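Local coordinates for protein N-alpha-acetyltransferase 35, NatC auxiliary subunit (Saccharomyces cerevisiae, PDB 6YGA) that serves as the MAK10 auxiliary subunit of the NatC N-terminal acetyltransferase, which acetylates the N-terminal methionine of the L-A virus Gag protein, at residues B[309-314]-B[344-349]; B[87-92]-B[142-147]; B[485-490]-B[537-542]. One frame throughout, in Å; residues are numbered along the deposited sequence.

Overall arrangement
Along the chain the order is interaction 2, interaction 1, interaction 3, each closing before the next opens. Interaction 2 joins helices 85-104 and 142-167 in the N-terminal Mak10 family region. Interaction 1, between the ends of helices 298-311 and 337-347, lies nearest the middle of the chain, with its centre about 37 Å from that of interaction 2 and about 29 Å from that of interaction 3. Interaction 3 pairs the long helices 465-506 and 511-564 and, like interaction 1, belongs to the TPR-like region. Interactions 2 and 3 sit on opposite sides of the chain's centre, about 64 Å apart between centres, so the three sample an extended, mostly helical subunit from one side to the other.

Interaction 1. Residues B[309-314]-B[344-349]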
ATOM      1  N   THR B 309      18.307 -10.558  -5.937  1.00 47.75           N
ATOM      2  CA  THR B 309      17.266 -11.280  -6.659  1.00 46.92           C
ATOM      3  C   THR B 309      16.825 -10.512  -7.900  1.00 47.17           C
ATOM      4  O   THR B 309      16.507 -11.114  -8.931  1.00 47.96           O
ATOM      5  CB  THR B 309      16.078 -11.548  -5.734  1.00 43.10           C
ATOM      6  OG1 THR B 309      16.536 -12.237  -4.564  1.00 42.56           O
ATOM      7  CG2 THR B 309      15.031 -12.411  -6.429  1.00 40.15           C
ATOM      8  N   ILE B 310      16.815  -9.178  -7.819  1.00 46.18           N
ATOM      9  CA  ILE B 310      16.404  -8.357  -8.956  1.00 43.79           C
ATOM     10  C   ILE B 310      17.341  -8.569 -10.137  1.00 43.54           C
ATOM     11  O   ILE B 310      16.898  -8.703 -11.284  1.00 42.85           O
ATOM     12  CB  ILE B 310      16.344  -6.874  -8.546  1.00 42.84           C
ATOM     13  CG1 ILE B 310      15.290  -6.666  -7.459  1.00 42.08           C
ATOM     14  CG2 ILE B 310      16.086  -5.984  -9.759  1.00 42.94           C
ATOM     15  CD1 ILE B 310      13.952  -7.282  -7.781  1.00 41.89           C
ATOM     16  N   LEU B 311      18.648  -8.607  -9.874  1.00 45.34           N
ATOM     17  CA  LEU B 311      19.631  -8.732 -10.945  1.00 49.46           C
ATOM     18  C   LEU B 311      19.565 -10.077 -11.657  1.00 50.60           C
ATOM     19  O   LEU B 311      20.130 -10.208 -12.747  1.00 52.88           O
ATOM     20  CB  LEU B 311      21.036  -8.511 -10.385  1.00 50.62           C
ATOM     21  CG  LEU B 311      21.189  -7.268  -9.508  1.00 51.70           C
ATOM     22  CD1 LEU B 311      22.566  -7.223  -8.858  1.00 51.02           C
ATOM     23  CD2 LEU B 311      20.927  -6.008 -10.321  1.00 52.99           C
ATOM     24  N   LEU B 312      18.897 -11.076 -11.071  1.00 48.84           N
ATOM     25  CA  LEU B 312      18.847 -12.398 -11.691  1.00 47.60           C
ATOM     26  C   LEU B 312      18.056 -12.385 -12.991  1.00 47.21           C
ATOM     27  O   LEU B 312      18.302 -13.218 -13.871  1.00 47.99           O
ATOM     28  CB  LEU B 312      18.239 -13.420 -10.730  1.00 45.99           C
ATOM     29  CG  LEU B 312      19.018 -13.778  -9.463  1.00 46.18           C
ATOM     30  CD1 LEU B 312      18.207 -14.713  -8.573  1.00 45.48           C
ATOM     31  CD2 LEU B 312      20.358 -14.399  -9.817  1.00 45.11           C
ATOM     32  N   VAL B 313      17.107 -11.456 -13.129  1.00 46.76           N
ATOM     33  CA  VAL B 313      16.264 -11.433 -14.316  1.00 44.37           C
ATOM     34  C   VAL B 313      17.067 -11.097 -15.565  1.00 47.00           C
ATOM     35  O   VAL B 313      16.607 -11.360 -16.682  1.00 48.46           O
ATOM     36  CB  VAL B 313      15.100 -10.444 -14.129  1.00 40.14           C
ATOM     37  CG1 VAL B 313      15.587  -9.010 -14.280  1.00 40.56           C
ATOM     38  CG2 VAL B 313      13.976 -10.748 -15.109  1.00 35.86           C
ATOM     39  N   ASP B 314      18.267 -10.533 -15.406  1.00 49.11           N
ATOM     40  CA  ASP B 314      19.105 -10.242 -16.563  1.00 52.92           C
ATOM     41  C   ASP B 314      19.562 -11.519 -17.260  1.00 54.87           C
ATOM     42  O   ASP B 314      19.868 -11.496 -18.458  1.00 56.76           O
ATOM     43  CB  ASP B 314      20.305  -9.396 -16.132  1.00 55.36           C
ATOM     44  CG  ASP B 314      21.175  -8.978 -17.298  1.00 60.88           C
ATOM     45  OD1 ASP B 314      20.683  -8.239 -18.177  1.00 63.45           O
ATOM     46  OD2 ASP B 314      22.355  -9.385 -17.332  1.00 64.07           O
ATOM     47  N   PRO B 344      11.395  -2.724 -12.062  1.00 43.64           N
ATOM     48  CA  PRO B 344      10.879  -2.175 -13.329  1.00 46.55           C
ATOM     49  C   PRO B 344      11.870  -1.273 -14.044  1.00 48.63           C
ATOM     50  O   PRO B 344      11.904  -1.270 -15.280  1.00 50.83           O
ATOM     51  CB  PRO B 344       9.615  -1.418 -12.895  1.00 44.84           C
ATOM     52  CG  PRO B 344       9.226  -2.044 -11.604  1.00 42.63           C
ATOM     53  CD  PRO B 344      10.532  -2.334 -10.933  1.00 42.26           C
ATOM     54  N   LEU B 345      12.686  -0.515 -13.306  1.00 48.72           N
ATOM     55  CA  LEU B 345      13.688   0.331 -13.952  1.00 48.45           C
ATOM     56  C   LEU B 345      14.826  -0.496 -14.534  1.00 47.85           C
ATOM     57  O   LEU B 345      15.371  -0.146 -15.587  1.00 47.72           O
ATOM     58  CB  LEU B 345      14.229   1.354 -12.955  1.00 50.10           C
ATOM     59  CG  LEU B 345      13.168   2.293 -12.384  1.00 50.56           C
ATOM     60  CD1 LEU B 345      13.753   3.188 -11.302  1.00 50.95           C
ATOM     61  CD2 LEU B 345      12.565   3.117 -13.508  1.00 49.52           C
ATOM     62  N   PHE B 346      15.195  -1.588 -13.862  1.00 47.25           N
ATOM     63  CA  PHE B 346      16.201  -2.507 -14.378  1.00 45.01           C
ATOM     64  C   PHE B 346      15.657  -3.352 -15.524  1.00 44.83           C
ATOM     65  O   PHE B 346      16.409  -3.718 -16.434  1.00 45.20           O
ATOM     66  CB  PHE B 346      16.696  -3.405 -13.241  1.00 43.16           C
ATOM     67  CG  PHE B 346      17.828  -4.315 -13.622  1.00 45.08           C
ATOM     68  CD1 PHE B 346      19.136  -3.871 -13.562  1.00 47.12           C
ATOM     69  CD2 PHE B 346      17.585  -5.621 -14.015  1.00 47.39           C
ATOM     70  CE1 PHE B 346      20.182  -4.702 -13.903  1.00 48.83           C
ATOM     71  CE2 PHE B 346      18.628  -6.460 -14.358  1.00 50.23           C
ATOM     72  CZ  PHE B 346      19.930  -5.998 -14.302  1.00 50.80           C
ATOM     73  N   PHE B 347      14.360  -3.658 -15.496  1.00 43.45           N
ATOM     74  CA  PHE B 347      13.746  -4.502 -16.516  1.00 45.26           C
ATOM     75  C   PHE B 347      13.400  -3.700 -17.766  1.00 48.62           C
ATOM     76  O   PHE B 347      13.638  -4.160 -18.888  1.00 51.62           O
ATOM     77  CB  PHE B 347      12.501  -5.174 -15.933  1.00 44.55           C
ATOM     78  CG  PHE B 347      11.924  -6.259 -16.794  1.00 47.16           C
ATOM     79  CD1 PHE B 347      12.601  -7.453 -16.978  1.00 46.96           C
ATOM     80  CD2 PHE B 347      10.685  -6.097 -17.392  1.00 47.89           C
ATOM     81  CE1 PHE B 347      12.061  -8.457 -17.765  1.00 46.84           C
ATOM     82  CE2 PHE B 347      10.142  -7.097 -18.175  1.00 47.33           C
ATOM     83  CZ  PHE B 347      10.831  -8.278 -18.361  1.00 45.84           C
ATOM     84  N   ILE B 348      12.845  -2.504 -17.589  1.00 47.48           N
ATOM     85  CA  ILE B 348      12.474  -1.610 -18.679  1.00 49.11           C
ATOM     86  C   ILE B 348      13.447  -0.442 -18.638  1.00 53.21           C
ATOM     87  O   ILE B 348      13.379   0.398 -17.731  1.00 54.78           O
ATOM     88  CB  ILE B 348      11.022  -1.135 -18.549  1.00 46.96           C
ATOM     89  CG1 ILE B 348      10.090  -2.340 -18.404  1.00 46.88           C
ATOM     90  CG2 ILE B 348      10.624  -0.275 -19.735  1.00 47.02           C
ATOM     91  CD1 ILE B 348       8.645  -1.974 -18.157  1.00 47.58           C
ATOM     92  N   ARG B 349      14.343  -0.373 -19.621  1.00 54.30           N
ATOM     93  CA  ARG B 349      15.554   0.424 -19.511  1.00 56.67           C
ATOM     94  C   ARG B 349      15.447   1.739 -20.290  1.00 62.91           C
ATOM     95  O   ARG B 349      14.415   2.071 -20.877  1.00 65.79           O
ATOM     96  CB  ARG B 349      16.756  -0.402 -19.967  1.00 54.07           C
ATOM     97  CG  ARG B 349      17.007  -1.611 -19.083  1.00 52.95           C
ATOM     98  CD  ARG B 349      18.299  -2.322 -19.425  1.00 54.80           C
ATOM     99  NE  ARG B 349      18.555  -3.398 -18.475  1.00 57.37           N
ATOM    100  CZ  ARG B 349      19.589  -4.230 -18.535  1.00 60.95           C
ATOM    101  NH1 ARG B 349      20.485  -4.123 -19.509  1.00 62.98           N
ATOM    102  NH2 ARG B 349      19.727  -5.175 -17.615  1.00 61.09           N
TER
HETATM  103  O   HOH W   1      22.930  -5.901 -18.288  1.00 68.08           O
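Asp-314 and Arg-349 form the polar part of this contact, beside the ring of Phe-346. Their salt bridge runs from Arg-349 NH2 to Asp-314 OD1 at 3.3 Å. As a hydrogen bond it is weak, with an angle of 132° at the hydrogen. The same OD1 has more to draw on: water 1 donates to it at 3.2 Å and accepts in turn from Arg-349 NH1, which bridges the two groups a second time, and Lys-357 adds another salt bridge. The straightest bond of the guanidinium goes to a backbone carbonyl three residues back: Arg-349 NE donates to Phe-346 O at 3.0 Å, at 172° and in the guanidinium plane. The side chain, extended from CG to NE, lies back along the last turn of helix 337-347, and Tyr-240 adds a cation-pi contact. Ile-348, the first residue to leave helical geometry, still bonds through its N to Pro-344 O. Here two helix ends meet, those of 298-311 and 337-347, within the TPR-like helical region of the subunit; further on from the first, the chain forms a 3-10 turn at Val-313 and Asp-314, with Asp-314 N bonded to Leu-311 O. Phe-346 projects into this junction, with CG anti to its backbone N (chi1 -175°). Leu-311 CD2 sits over one face, 4.3 Å from the centroid of the Phe-346 ring, in a CH-pi contact, while Arg-349 NH2 lies 3.4 Å above the opposite face of Phe-346, toward the rim. The edge meets Val-313 CG1 and Asp-314 CB, the latter 3.8 Å from Phe-346 CE2. Val-313 sends its other methyl, CG2, to Phe-347 CE1 at 4.0 Å, and Phe-347 in turn stacks on Tyr-399.

Interaction 2. Residues B[87-92]-B[142-147]; sequences ASVAAI and ILYDKV
Leu-143 is the first residue of its helix to meet the partner: its CB packs 3.8 Å from Val-89 CG2. Its carbonyl is touched as well, with Val-89 CG2 3.8 Å and Val-89 CG1 3.9 Å from Leu-143 O, so both valine methyls bear on the backbone of this turn. Further out, the leucine side chain reaches Pro-85 and Leu-86 at the start of the helix opposite. Tyr-144 comes next and carries most of the remaining contact. One face of its ring lies under Val-89 CG2, which stands 3.8 Å from the centroid of the Tyr-144 ring and only 7° off the normal, a well-centred CH-pi contact in which the methyl is almost equally far from all six carbons. Val-89 can do this because CG1 takes the place anti to the backbone N (chi1 159°), which turns CG2 to the tyrosine. The axes of 87-92 and 142-147 come within 9.8 Å, with 37° between their directions. They belong to 85-104 and 142-167, two helices of the N-terminal, Mak10-family region; Leu-220 of helix 215-231 touches both Val-89 and Val-147. The ring continues past the valine to the other helix: Tyr-144 CE2 is 4.3 Å from Ile-92 CD1, and Tyr-144 OH comes within 3.4 Å of Ser-88 CB. The hydroxyl is hydrogen-bonded not to that serine but to the carbonyl of Tyr-82, while Ser-88 OG makes a weak bond to Pro-84 O, four residues back. From Leu-143 to Val-147 the helix makes a wider, pi-type turn. Ile-142 O accepts from the backbone nitrogens of Lys-146 and Val-147, Val-147 N at 3.3 Å, and Val-147 thus bypasses Leu-143 O, the carbonyl that Val-89 packs against.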
ATOM      1  N   ALA B  87      34.212   6.641  20.390  1.00 90.15           N
ATOM      2  CA  ALA B  87      32.961   5.990  20.766  1.00 89.57           C
ATOM      3  C   ALA B  87      31.755   6.827  20.355  1.00 91.44           C
ATOM      4  O   ALA B  87      30.729   6.282  19.932  1.00 92.35           O
ATOM      5  CB  ALA B  87      32.941   5.719  22.269  1.00 91.41           C
ATOM      6  N   SER B  88      31.858   8.155  20.467  1.00 90.80           N
ATOM      7  CA  SER B  88      30.730   9.010  20.105  1.00 88.29           C
ATOM      8  C   SER B  88      30.520   9.047  18.596  1.00 84.18           C
ATOM      9  O   SER B  88      29.381   8.945  18.123  1.00 80.25           O
ATOM     10  CB  SER B  88      30.934  10.422  20.654  1.00 89.47           C
ATOM     11  OG  SER B  88      30.683  10.465  22.049  1.00 90.77           O
ATOM     12  N   VAL B  89      31.600   9.194  17.823  1.00 83.47           N
ATOM     13  CA  VAL B  89      31.476   9.183  16.367  1.00 78.86           C
ATOM     14  C   VAL B  89      30.945   7.839  15.888  1.00 76.85           C
ATOM     15  O   VAL B  89      30.082   7.774  15.004  1.00 74.43           O
ATOM     16  CB  VAL B  89      32.827   9.536  15.714  1.00 78.27           C
ATOM     17  CG1 VAL B  89      32.876   9.053  14.270  1.00 73.24           C
ATOM     18  CG2 VAL B  89      33.065  11.040  15.780  1.00 79.79           C
ATOM     19  N   ALA B  90      31.430   6.744  16.479  1.00 77.92           N
ATOM     20  CA  ALA B  90      30.920   5.427  16.113  1.00 75.62           C
ATOM     21  C   ALA B  90      29.449   5.279  16.484  1.00 72.24           C
ATOM     22  O   ALA B  90      28.673   4.674  15.738  1.00 69.92           O
ATOM     23  CB  ALA B  90      31.757   4.334  16.777  1.00 78.62           C
ATOM     24  N   ALA B  91      29.044   5.830  17.632  1.00 73.27           N
ATOM     25  CA  ALA B  91      27.639   5.750  18.024  1.00 71.86           C
ATOM     26  C   ALA B  91      26.763   6.618  17.129  1.00 70.89           C
ATOM     27  O   ALA B  91      25.625   6.247  16.818  1.00 68.77           O
ATOM     28  CB  ALA B  91      27.476   6.152  19.489  1.00 73.53           C
ATOM     29  N   ILE B  92      27.273   7.780  16.713  1.00 71.08           N
ATOM     30  CA  ILE B  92      26.533   8.639  15.792  1.00 68.81           C
ATOM     31  C   ILE B  92      26.332   7.936  14.454  1.00 70.61           C
ATOM     32  O   ILE B  92      25.219   7.894  13.916  1.00 69.96           O
ATOM     33  CB  ILE B  92      27.260   9.985  15.620  1.00 67.15           C
ATOM     34  CG1 ILE B  92      27.135  10.841  16.881  1.00 71.90           C
ATOM     35  CG2 ILE B  92      26.717  10.752  14.429  1.00 60.77           C
ATOM     36  CD1 ILE B  92      27.929  12.133  16.818  1.00 73.68           C
ATOM     37  N   ILE B 142      39.630  14.987  14.245  1.00101.18           N
ATOM     38  CA  ILE B 142      39.669  14.345  12.936  1.00 98.48           C
ATOM     39  C   ILE B 142      38.511  13.369  12.764  1.00 94.98           C
ATOM     40  O   ILE B 142      38.081  13.096  11.637  1.00 91.64           O
ATOM     41  CB  ILE B 142      41.031  13.659  12.724  1.00100.54           C
ATOM     42  CG1 ILE B 142      41.311  13.509  11.231  1.00 98.83           C
ATOM     43  CG2 ILE B 142      41.083  12.299  13.420  1.00100.89           C
ATOM     44  CD1 ILE B 142      41.350  14.829  10.490  1.00 98.82           C
ATOM     45  N   LEU B 143      37.988  12.831  13.865  1.00 94.78           N
ATOM     46  CA  LEU B 143      36.891  11.875  13.768  1.00 90.56           C
ATOM     47  C   LEU B 143      35.587  12.572  13.398  1.00 88.11           C
ATOM     48  O   LEU B 143      34.794  12.043  12.607  1.00 85.43           O
ATOM     49  CB  LEU B 143      36.759  11.115  15.087  1.00 91.39           C
ATOM     50  CG  LEU B 143      38.018  10.355  15.516  1.00 93.65           C
ATOM     51  CD1 LEU B 143      37.843   9.809  16.918  1.00 94.96           C
ATOM     52  CD2 LEU B 143      38.337   9.232  14.536  1.00 91.23           C
ATOM     53  N   TYR B 144      35.359  13.770  13.941  1.00 88.94           N
ATOM     54  CA  TYR B 144      34.137  14.508  13.641  1.00 87.16           C
ATOM     55  C   TYR B 144      34.197  15.178  12.273  1.00 84.89           C
ATOM     56  O   TYR B 144      33.214  15.149  11.525  1.00 81.32           O
ATOM     57  CB  TYR B 144      33.875  15.560  14.720  1.00 90.91           C
ATOM     58  CG  TYR B 144      33.316  15.005  16.009  1.00 93.52           C
ATOM     59  CD1 TYR B 144      34.156  14.511  16.996  1.00 97.27           C
ATOM     60  CD2 TYR B 144      31.945  14.982  16.242  1.00 92.01           C
ATOM     61  CE1 TYR B 144      33.651  14.003  18.176  1.00 98.91           C
ATOM     62  CE2 TYR B 144      31.429  14.477  17.420  1.00 93.66           C
ATOM     63  CZ  TYR B 144      32.286  13.989  18.384  1.00 97.26           C
ATOM     64  OH  TYR B 144      31.780  13.484  19.558  1.00 98.56           O
ATOM     65  N   ASP B 145      35.336  15.783  11.929  1.00 86.92           N
ATOM     66  CA  ASP B 145      35.400  16.623  10.737  1.00 87.08           C
ATOM     67  C   ASP B 145      35.598  15.804   9.465  1.00 85.27           C
ATOM     68  O   ASP B 145      35.021  16.130   8.421  1.00 84.75           O
ATOM     69  CB  ASP B 145      36.518  17.658  10.882  1.00 90.56           C
ATOM     70  CG  ASP B 145      36.363  18.518  12.126  1.00 92.00           C
ATOM     71  OD1 ASP B 145      35.721  18.055  13.091  1.00 90.66           O
ATOM     72  OD2 ASP B 145      36.877  19.658  12.139  1.00 94.19           O
ATOM     73  N   LYS B 146      36.405  14.745   9.524  1.00 84.88           N
ATOM     74  CA  LYS B 146      36.743  13.960   8.343  1.00 84.82           C
ATOM     75  C   LYS B 146      36.017  12.624   8.283  1.00 81.68           C
ATOM     76  O   LYS B 146      35.382  12.312   7.271  1.00 79.14           O
ATOM     77  CB  LYS B 146      38.262  13.730   8.280  1.00 91.54           C
ATOM     78  CG  LYS B 146      38.891  14.094   6.939  1.00 97.31           C
ATOM     79  CD  LYS B 146      38.308  13.253   5.806  1.00 98.86           C
ATOM     80  CE  LYS B 146      38.702  13.780   4.427  1.00100.65           C
ATOM     81  NZ  LYS B 146      38.188  12.902   3.330  1.00 98.12           N
ATOM     82  N   VAL B 147      36.097  11.817   9.341  1.00 80.79           N
ATOM     83  CA  VAL B 147      35.465  10.500   9.318  1.00 76.55           C
ATOM     84  C   VAL B 147      33.947  10.631   9.333  1.00 71.64           C
ATOM     85  O   VAL B 147      33.251  10.072   8.477  1.00 67.62           O
ATOM     86  CB  VAL B 147      35.971   9.642  10.491  1.00 75.49           C
ATOM     87  CG1 VAL B 147      35.278   8.285  10.497  1.00 73.17           C
ATOM     88  CG2 VAL B 147      37.477   9.475  10.406  1.00 75.89           C
TER

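Interaction 3. Residues B[485-490]-B[537-542]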
ATOM      1  N   ASP B 485      -8.130 -26.986 -25.551  1.00 45.35           N
ATOM      2  CA  ASP B 485      -8.288 -26.766 -26.983  1.00 45.54           C
ATOM      3  C   ASP B 485      -7.006 -26.221 -27.600  1.00 44.20           C
ATOM      4  O   ASP B 485      -6.627 -26.616 -28.709  1.00 46.22           O
ATOM      5  CB  ASP B 485      -9.457 -25.816 -27.241  1.00 49.15           C
ATOM      6  CG  ASP B 485     -10.788 -26.372 -26.755  1.00 58.53           C
ATOM      7  OD1 ASP B 485     -10.847 -27.563 -26.380  1.00 62.91           O
ATOM      8  OD2 ASP B 485     -11.780 -25.614 -26.747  1.00 60.85           O
ATOM      9  N   SER B 486      -6.323 -25.311 -26.896  1.00 41.84           N
ATOM     10  CA  SER B 486      -5.045 -24.804 -27.387  1.00 41.54           C
ATOM     11  C   SER B 486      -4.039 -25.933 -27.569  1.00 42.57           C
ATOM     12  O   SER B 486      -3.321 -25.977 -28.574  1.00 42.61           O
ATOM     13  CB  SER B 486      -4.489 -23.748 -26.429  1.00 42.29           C
ATOM     14  OG  SER B 486      -5.364 -22.641 -26.305  1.00 44.38           O
ATOM     15  N   GLN B 487      -3.977 -26.861 -26.609  1.00 43.77           N
ATOM     16  CA  GLN B 487      -3.015 -27.953 -26.700  1.00 47.28           C
ATOM     17  C   GLN B 487      -3.402 -28.956 -27.777  1.00 50.25           C
ATOM     18  O   GLN B 487      -2.524 -29.592 -28.371  1.00 52.48           O
ATOM     19  CB  GLN B 487      -2.873 -28.652 -25.346  1.00 47.26           C
ATOM     20  CG  GLN B 487      -1.647 -29.544 -25.256  1.00 52.69           C
ATOM     21  CD  GLN B 487      -1.506 -30.214 -23.908  1.00 57.48           C
ATOM     22  OE1 GLN B 487      -2.414 -30.906 -23.448  1.00 57.92           O
ATOM     23  NE2 GLN B 487      -0.360 -30.011 -23.265  1.00 58.60           N
ATOM     24  N   ASN B 488      -4.702 -29.112 -28.045  1.00 52.08           N
ATOM     25  CA  ASN B 488      -5.131 -29.980 -29.137  1.00 53.64           C
ATOM     26  C   ASN B 488      -4.714 -29.412 -30.489  1.00 52.46           C
ATOM     27  O   ASN B 488      -4.320 -30.164 -31.388  1.00 54.04           O
ATOM     28  CB  ASN B 488      -6.647 -30.191 -29.083  1.00 55.40           C
ATOM     29  CG  ASN B 488      -7.088 -31.012 -27.878  1.00 57.23           C
ATOM     30  OD1 ASN B 488      -6.299 -31.753 -27.290  1.00 58.18           O
ATOM     31  ND2 ASN B 488      -8.360 -30.890 -27.514  1.00 57.19           N
ATOM     32  N   ASP B 489      -4.789 -28.088 -30.655  1.00 49.84           N
ATOM     33  CA  ASP B 489      -4.325 -27.476 -31.896  1.00 52.26           C
ATOM     34  C   ASP B 489      -2.826 -27.675 -32.080  1.00 52.30           C
ATOM     35  O   ASP B 489      -2.359 -27.936 -33.196  1.00 52.44           O
ATOM     36  CB  ASP B 489      -4.669 -25.987 -31.917  1.00 53.91           C
ATOM     37  CG  ASP B 489      -6.146 -25.737 -32.113  1.00 58.61           C
ATOM     38  OD1 ASP B 489      -6.879 -26.709 -32.386  1.00 61.96           O
ATOM     39  OD2 ASP B 489      -6.575 -24.572 -31.993  1.00 61.10           O
ATOM     40  N   ILE B 490      -2.059 -27.551 -30.995  1.00 50.30           N
ATOM     41  CA  ILE B 490      -0.622 -27.802 -31.067  1.00 50.62           C
ATOM     42  C   ILE B 490      -0.358 -29.239 -31.491  1.00 50.12           C
ATOM     43  O   ILE B 490       0.467 -29.505 -32.374  1.00 49.92           O
ATOM     44  CB  ILE B 490       0.047 -27.488 -29.717  1.00 40.18           C
ATOM     45  CG1 ILE B 490      -0.159 -26.019 -29.340  1.00 38.59           C
ATOM     46  CG2 ILE B 490       1.529 -27.836 -29.772  1.00 40.88           C
ATOM     47  CD1 ILE B 490       0.457 -25.046 -30.321  1.00 43.68           C
ATOM     48  N   PHE B 537       4.813 -26.682 -22.335  1.00 42.54           N
ATOM     49  CA  PHE B 537       4.407 -25.533 -21.532  1.00 42.19           C
ATOM     50  C   PHE B 537       2.918 -25.592 -21.210  1.00 42.66           C
ATOM     51  O   PHE B 537       2.517 -25.423 -20.053  1.00 43.12           O
ATOM     52  CB  PHE B 537       4.764 -24.234 -22.258  1.00 41.88           C
ATOM     53  CG  PHE B 537       4.247 -22.990 -21.582  1.00 40.29           C
ATOM     54  CD1 PHE B 537       4.380 -22.812 -20.214  1.00 40.89           C
ATOM     55  CD2 PHE B 537       3.647 -21.987 -22.325  1.00 40.75           C
ATOM     56  CE1 PHE B 537       3.906 -21.663 -19.599  1.00 38.48           C
ATOM     57  CE2 PHE B 537       3.176 -20.837 -21.717  1.00 39.85           C
ATOM     58  CZ  PHE B 537       3.308 -20.676 -20.352  1.00 38.39           C
ATOM     59  N   LEU B 538       2.080 -25.838 -22.222  1.00 40.80           N
ATOM     60  CA  LEU B 538       0.646 -25.971 -21.976  1.00 41.97           C
ATOM     61  C   LEU B 538       0.348 -27.147 -21.058  1.00 43.40           C
ATOM     62  O   LEU B 538      -0.652 -27.135 -20.332  1.00 43.64           O
ATOM     63  CB  LEU B 538      -0.110 -26.125 -23.296  1.00 41.23           C
ATOM     64  CG  LEU B 538      -0.068 -24.917 -24.232  1.00 41.61           C
ATOM     65  CD1 LEU B 538      -0.723 -25.236 -25.564  1.00 43.51           C
ATOM     66  CD2 LEU B 538      -0.737 -23.720 -23.575  1.00 41.65           C
ATOM     67  N   ASN B 539       1.202 -28.171 -21.077  1.00 45.06           N
ATOM     68  CA  ASN B 539       1.035 -29.283 -20.152  1.00 48.44           C
ATOM     69  C   ASN B 539       1.178 -28.818 -18.708  1.00 46.02           C
ATOM     70  O   ASN B 539       0.442 -29.273 -17.825  1.00 46.05           O
ATOM     71  CB  ASN B 539       2.051 -30.376 -20.468  1.00 54.16           C
ATOM     72  CG  ASN B 539       1.433 -31.747 -20.484  1.00 61.96           C
ATOM     73  OD1 ASN B 539       0.893 -32.184 -21.501  1.00 65.40           O
ATOM     74  ND2 ASN B 539       1.501 -32.438 -19.353  1.00 64.82           N
ATOM     75  N   TYR B 540       2.117 -27.905 -18.451  1.00 43.46           N
ATOM     76  CA  TYR B 540       2.284 -27.372 -17.103  1.00 44.06           C
ATOM     77  C   TYR B 540       1.113 -26.478 -16.709  1.00 42.06           C
ATOM     78  O   TYR B 540       0.624 -26.555 -15.576  1.00 41.40           O
ATOM     79  CB  TYR B 540       3.603 -26.606 -17.003  1.00 44.18           C
ATOM     80  CG  TYR B 540       3.656 -25.630 -15.848  1.00 44.65           C
ATOM     81  CD1 TYR B 540       3.692 -26.081 -14.536  1.00 43.43           C
ATOM     82  CD2 TYR B 540       3.676 -24.258 -16.072  1.00 45.60           C
ATOM     83  CE1 TYR B 540       3.739 -25.193 -13.475  1.00 46.33           C
ATOM     84  CE2 TYR B 540       3.726 -23.361 -15.017  1.00 45.25           C
ATOM     85  CZ  TYR B 540       3.758 -23.835 -13.719  1.00 46.45           C
ATOM     86  OH  TYR B 540       3.807 -22.957 -12.658  1.00 46.35           O
ATOM     87  N   LEU B 541       0.652 -25.624 -17.628  1.00 38.47           N
ATOM     88  CA  LEU B 541      -0.477 -24.751 -17.324  1.00 35.55           C
ATOM     89  C   LEU B 541      -1.733 -25.558 -17.025  1.00 37.24           C
ATOM     90  O   LEU B 541      -2.522 -25.191 -16.148  1.00 36.86           O
ATOM     91  CB  LEU B 541      -0.727 -23.788 -18.484  1.00 33.18           C
ATOM     92  CG  LEU B 541       0.347 -22.729 -18.746  1.00 33.02           C
ATOM     93  CD1 LEU B 541      -0.029 -21.884 -19.950  1.00 33.12           C
ATOM     94  CD2 LEU B 541       0.552 -21.856 -17.517  1.00 32.76           C
ATOM     95  N   LEU B 542      -1.936 -26.662 -17.747  1.00 38.01           N
ATOM     96  CA  LEU B 542      -3.096 -27.507 -17.487  1.00 40.81           C
ATOM     97  C   LEU B 542      -3.008 -28.150 -16.111  1.00 41.84           C
ATOM     98  O   LEU B 542      -4.013 -28.244 -15.397  1.00 42.22           O
ATOM     99  CB  LEU B 542      -3.227 -28.571 -18.576  1.00 42.09           C
ATOM    100  CG  LEU B 542      -3.851 -28.089 -19.886  1.00 41.69           C
ATOM    101  CD1 LEU B 542      -3.648 -29.110 -20.995  1.00 39.25           C
ATOM    102  CD2 LEU B 542      -5.330 -27.812 -19.678  1.00 41.81           C
TER
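Helices 485-490 and 537-542 run nearly antiparallel, their axes 10.1 Å apart at the closest point and their directions 160° from one another. The backbones are nearest at Gln-487 and Leu-538, with 6.3 Å between the CA atoms. Leu-538 CD1 meets the first helix there, 3.7 Å from Gln-487 CA and 3.9 Å from Ile-490 CG1, lying against main chain as much as side chain. Gln-487 reaches back the other way. Its side chain leaves the helix extended, which carries the amide across to the second helix. Gln-487 NE2 donates to Asn-539 OD1 at 3.1 Å, a bent bond with 138° at the hydrogen; the amide planes stand 38° apart and the oxygen lies out of the glutamine plane. The same nitrogen also bonds to Lys-535 O, so two acceptors on the opposing helix hold this buried amide. On its oxygen side, Gln-487 OE1 is 3.3 Å from the methyl carbon Leu-542 CD1. The pair belongs to the long antiparallel hairpin of helices 465-506 and 511-564, in which Leu-538 and Leu-542 also pack on Leu-483. Helix 511-564 also places Phe-537 and Tyr-540 against helix 319-328, and Tyr-540 OH bonds to Tyr-675 OH of helix 668-701.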